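Rho guanine nucleotide exchange factor 12 (Homo sapiens, PDB 1TXD) acts as a guanine nucleotide exchange factor for the RhoA GTPase, the chain here comprising its DH and PH domains. Local coordinates at residues V49-Q52 with R53-E57; S61-E64 with L65-I68. The protein carries 1 engineered substitution. One frame throughout, in Å; residues are numbered along the deposited sequence.

Interaction 1: residues V49-Q52 with R53-E57; sequences VFYQ and RVSRE
Over one face of the Y51 ring lies CB of S55, one turn further along the helix, with Y51 CZ and S55 CB 4.4 Å apart. S55 CB also rests on the backbone, 3.2 Å from Y51 O. V54 packs on the carbonyls of the preceding turn through one methyl: chi1 of 84° places CG1 between its own backbone N and carbonyl carbon, where V54 CG1 lies 3.4 Å from Y51 O and nearly as close to F50 O. R56 runs out and then folds back at chi3 (-45°), which brings its guanidinium plane over Q52 C and R53 CA; NH1 of R56 is 4.0 Å from Q52 CB, a loose contact at the surface.

Three backbone bonds cross from 49-52 to 53-57 in this last part of helix 20-57, the first long helix of the DH bundle: V54 N to F50 O, S55 N to Y51 O and R56 N to Q52 O, each 3.0 Å. The turn before them is wider and pi-like. There V49 O stands 4.8 Å from R53 N, beyond hydrogen-bonding length, and instead the aliphatic start of R53 approaches, with R53 CG 3.5 Å from V49 O.

Further out, D47 and helices 62-69 and 143-154 surround these side chains. NE2 of Q52 reaches the edge of the Y51 ring in its plane and is hydrogen-bonded to D47 OD2, a bond that ties the bent glutamine back along the same helix. F69 meets the Y51 ring edge-to-face from helix 62-69. V49, F50 and V54 are buried: F50 packs on A152 of helix 143-154 and on L163 and I166, V49 reaches N155 and L157, and F148 lies against R53, V54 and E57.

Interaction 2: residues S61-E64 with L65-I68; sequences SPSE and LRKI
L65 folds back over the carbonyl of S61, its CG 3.4 Å from S61 O, and its backbone N donates to that same oxygen at 3.0 Å, coming in close to the line of the C=O bond. This is the firmly held end of the contact, where helix 62-69 begins. S61 is the N-cap, and with E64 it forms a capping box: E64 N donates to S61 OG at 3.1 Å, while S61 N donates to E64 OE1 at 2.7 Å with an N-H...O angle of 169°. The carboxylate can turn back to the cap because CG of E64 lies beside its own backbone N (chi1 -68°); the amide reaches OE1 from above the carboxylate plane, 37° out of it. Two backbone N-H groups at the helix start, which have no earlier turn to serve them, are satisfied in this way.

Further along, the bonds R66 N to P62 O, K67 N to S63 O and I68 N to E64 O continue the helix. I68 is the buried member, with CG1 lying 3.3 Å from E64 O, and K67 rests its CB close to S63 O.

The solvent side is looser. R66 bends at chi3 and lays one guanidinium face over S63 CA, but R66 NH2 and S63 OG stay 3.8 Å apart, too far for a hydrogen bond. P62 and R66 are exposed here.

L65 faces helix 20-57, and both L65 and I68 touch L60 in the connecting loop. Helix 128-141 receives I68 through M134 and I135, K67 makes a cation-pi contact with F130, and E64 OE2 has a long, weak ion pair with R138.

How the interactions relate
From the N terminus, the chain first passes through interaction 1, where helix 20-57 runs to its end, then makes a short connection and enters interaction 2 as helix 62-69 starts. Both are local contacts within single helices; they follow in series, neither nesting nor crossing, with centres about 12 Å apart. The connection is closed by L65, whose CD2 packs 4.0 Å from V54 CG1 and 4.1 Å from Y51 CE1. Interaction 1 ties the helix end to helices 143-154 and 163-166, and interaction 2 extends the packing to helix 128-141, all within the DH domain.

Interaction 1: residues V49-Q52 with R53-E57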
loop_
_atom_site.group_PDB
_atom_site.type_symbol
_atom_site.label_atom_id
_atom_site.label_comp_id
_atom_site.label_asym_id
_atom_site.label_seq_id
_atom_site.Cartn_x
_atom_site.Cartn_y
_atom_site.Cartn_z
ATOM N N VAL A 49 13.283 -14.857 12.245
ATOM C CA VAL A 49 12.322 -15.381 13.209
ATOM C C VAL A 49 11.124 -16.017 12.487
ATOM O O VAL A 49 10.670 -17.067 12.933
ATOM C CB VAL A 49 11.876 -14.321 14.238
ATOM C CG1 VAL A 49 10.788 -14.870 15.149
ATOM C CG2 VAL A 49 13.066 -13.861 15.056
ATOM N N PHE A 50 10.691 -15.401 11.357
ATOM C CA PHE A 50 9.527 -15.781 10.619
ATOM C C PHE A 50 9.819 -16.542 9.348
ATOM O O PHE A 50 9.409 -17.687 9.239
ATOM C CB PHE A 50 8.595 -14.561 10.320
ATOM C CG PHE A 50 8.046 -13.959 11.548
ATOM C CD1 PHE A 50 6.921 -14.497 12.170
ATOM C CD2 PHE A 50 8.718 -12.945 12.192
ATOM C CE1 PHE A 50 6.477 -14.009 13.370
ATOM C CE2 PHE A 50 8.251 -12.434 13.398
ATOM C CZ PHE A 50 7.125 -12.970 13.985
ATOM N N TYR A 51 10.463 -15.905 8.366
ATOM C CA TYR A 51 10.464 -16.415 7.023
ATOM C C TYR A 51 11.322 -17.668 6.975
ATOM O O TYR A 51 10.869 -18.720 6.517
ATOM C CB TYR A 51 11.013 -15.407 6.016
ATOM C CG TYR A 51 11.217 -16.043 4.655
ATOM C CD1 TYR A 51 10.168 -16.227 3.794
ATOM C CD2 TYR A 51 12.450 -16.594 4.312
ATOM C CE1 TYR A 51 10.336 -16.907 2.545
ATOM C CE2 TYR A 51 12.652 -17.251 3.070
ATOM C CZ TYR A 51 11.571 -17.366 2.174
ATOM O OH TYR A 51 11.759 -18.011 0.961
ATOM N N GLN A 52 12.534 -17.566 7.450
ATOM C CA GLN A 52 13.465 -18.732 7.355
ATOM C C GLN A 52 12.879 -19.938 8.108
ATOM O O GLN A 52 12.766 -21.009 7.549
ATOM C CB GLN A 52 14.828 -18.393 7.887
ATOM C CG GLN A 52 15.751 -17.454 7.028
ATOM C CD GLN A 52 15.914 -17.834 5.547
ATOM O OE1 GLN A 52 16.249 -19.015 5.222
ATOM N NE2 GLN A 52 15.792 -16.840 4.659
ATOM N N ARG A 53 12.469 -19.761 9.356
ATOM C CA ARG A 53 11.839 -20.838 10.149
ATOM C C ARG A 53 10.603 -21.508 9.505
ATOM O O ARG A 53 10.536 -22.721 9.410
ATOM C CB ARG A 53 11.432 -20.310 11.530
ATOM C CG ARG A 53 12.604 -19.949 12.437
ATOM C CD ARG A 53 12.802 -20.952 13.565
ATOM N NE ARG A 53 13.846 -20.556 14.494
ATOM C CZ ARG A 53 14.197 -21.265 15.572
ATOM N NH1 ARG A 53 13.564 -22.410 15.876
ATOM N NH2 ARG A 53 15.176 -20.814 16.366
ATOM N N VAL A 54 9.620 -20.719 9.070
ATOM C CA VAL A 54 8.420 -21.280 8.497
ATOM C C VAL A 54 8.697 -22.016 7.205
ATOM O O VAL A 54 8.056 -22.996 6.886
ATOM C CB VAL A 54 7.355 -20.172 8.229
ATOM C CG1 VAL A 54 7.581 -19.485 6.912
ATOM C CG2 VAL A 54 5.975 -20.787 8.209
ATOM N N SER A 55 9.638 -21.505 6.437
ATOM C CA SER A 55 9.997 -22.102 5.180
ATOM C C SER A 55 10.626 -23.465 5.519
ATOM O O SER A 55 10.278 -24.476 4.925
ATOM C CB SER A 55 10.945 -21.142 4.425
ATOM O OG SER A 55 11.539 -21.792 3.321
ATOM N N ARG A 56 11.464 -23.513 6.533
ATOM C CA ARG A 56 12.064 -24.801 6.930
ATOM C C ARG A 56 11.013 -25.783 7.448
ATOM O O ARG A 56 11.163 -26.972 7.270
ATOM C CB ARG A 56 13.136 -24.605 8.000
ATOM C CG ARG A 56 14.494 -24.134 7.459
ATOM C CD ARG A 56 15.654 -24.348 8.442
ATOM N NE ARG A 56 15.330 -23.943 9.822
ATOM C CZ ARG A 56 15.531 -22.724 10.355
ATOM N NH1 ARG A 56 16.069 -21.722 9.652
ATOM N NH2 ARG A 56 15.179 -22.512 11.624
ATOM N N GLU A 57 9.952 -25.297 8.091
ATOM C CA GLU A 57 8.965 -26.214 8.673
ATOM C C GLU A 57 8.036 -26.733 7.576
ATOM O O GLU A 57 7.408 -27.755 7.724
ATOM C CB GLU A 57 8.219 -25.563 9.865
ATOM C CG GLU A 57 9.026 -25.759 11.169
ATOM C CD GLU A 57 8.603 -24.904 12.369
ATOM O OE1 GLU A 57 9.487 -24.615 13.201
ATOM O OE2 GLU A 57 7.413 -24.514 12.507
#

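Interaction 2: residues S61-E64 with L65-I68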
loop_
_atom_site.group_PDB
_atom_site.type_symbol
_atom_site.label_atom_id
_atom_site.label_comp_id
_atom_site.label_asym_id
_atom_site.label_seq_id
_atom_site.Cartn_x
_atom_site.Cartn_y
_atom_site.Cartn_z
ATOM N N SER A 61 2.679 -23.241 1.577
ATOM C CA SER A 61 2.905 -23.609 0.167
ATOM C C SER A 61 3.775 -22.559 -0.509
ATOM O O SER A 61 3.898 -21.448 0.026
ATOM C CB SER A 61 1.569 -23.711 -0.523
ATOM O OG SER A 61 1.032 -22.435 -0.752
ATOM N N PRO A 62 4.294 -22.848 -1.708
ATOM C CA PRO A 62 5.046 -21.849 -2.462
ATOM C C PRO A 62 4.219 -20.574 -2.639
ATOM O O PRO A 62 4.743 -19.512 -2.409
ATOM C CB PRO A 62 5.356 -22.556 -3.801
ATOM C CG PRO A 62 5.497 -23.998 -3.410
ATOM C CD PRO A 62 4.328 -24.153 -2.394
ATOM N N SER A 63 2.919 -20.679 -2.878
ATOM C CA SER A 63 2.116 -19.481 -3.147
ATOM C C SER A 63 1.769 -18.648 -1.890
ATOM O O SER A 63 1.667 -17.423 -1.928
ATOM C CB SER A 63 0.864 -19.924 -3.845
ATOM O OG SER A 63 0.066 -18.792 -4.010
ATOM N N GLU A 64 1.553 -19.332 -0.776
ATOM C CA GLU A 64 1.314 -18.695 0.521
ATOM C C GLU A 64 2.534 -17.966 0.983
ATOM O O GLU A 64 2.397 -16.880 1.444
ATOM C CB GLU A 64 0.885 -19.728 1.583
ATOM C CG GLU A 64 -0.470 -20.327 1.336
ATOM C CD GLU A 64 -0.728 -21.630 2.012
ATOM O OE1 GLU A 64 0.221 -22.390 2.464
ATOM O OE2 GLU A 64 -1.849 -22.094 1.845
ATOM N N LEU A 65 3.723 -18.632 1.003
ATOM C CA LEU A 65 4.982 -17.938 1.165
ATOM C C LEU A 65 5.113 -16.615 0.379
ATOM O O LEU A 65 5.524 -15.561 0.940
ATOM C CB LEU A 65 6.119 -18.809 0.711
ATOM C CG LEU A 65 6.467 -19.889 1.701
ATOM C CD1 LEU A 65 7.485 -20.800 1.105
ATOM C CD2 LEU A 65 7.055 -19.274 2.992
ATOM N N ARG A 66 4.847 -16.706 -0.914
ATOM C CA ARG A 66 4.910 -15.562 -1.802
ATOM C C ARG A 66 3.915 -14.516 -1.463
ATOM O O ARG A 66 4.249 -13.326 -1.457
ATOM C CB ARG A 66 4.708 -15.992 -3.251
ATOM C CG ARG A 66 4.663 -14.881 -4.222
ATOM C CD ARG A 66 4.856 -15.286 -5.688
ATOM N NE ARG A 66 4.266 -16.567 -6.086
ATOM C CZ ARG A 66 2.994 -16.779 -6.319
ATOM N NH1 ARG A 66 2.127 -15.794 -6.226
ATOM N NH2 ARG A 66 2.581 -17.975 -6.677
ATOM N N LYS A 67 2.711 -14.939 -1.113
ATOM C CA LYS A 67 1.687 -13.960 -0.782
ATOM C C LYS A 67 2.022 -13.317 0.600
ATOM O O LYS A 67 1.685 -12.182 0.805
ATOM C CB LYS A 67 0.317 -14.606 -0.732
ATOM C CG LYS A 67 -0.404 -14.653 -2.072
ATOM C CD LYS A 67 -1.020 -13.241 -2.403
ATOM C CE LYS A 67 -1.638 -13.253 -3.735
ATOM N NZ LYS A 67 -1.994 -11.875 -4.328
ATOM N N ILE A 68 2.748 -14.009 1.505
ATOM C CA ILE A 68 2.976 -13.398 2.856
ATOM C C ILE A 68 4.253 -12.492 2.888
ATOM O O ILE A 68 4.161 -11.323 3.269
ATOM C CB ILE A 68 2.974 -14.452 3.945
ATOM C CG1 ILE A 68 1.534 -15.042 4.056
ATOM C CG2 ILE A 68 3.410 -13.843 5.265
ATOM C CD1 ILE A 68 1.428 -16.104 5.049
#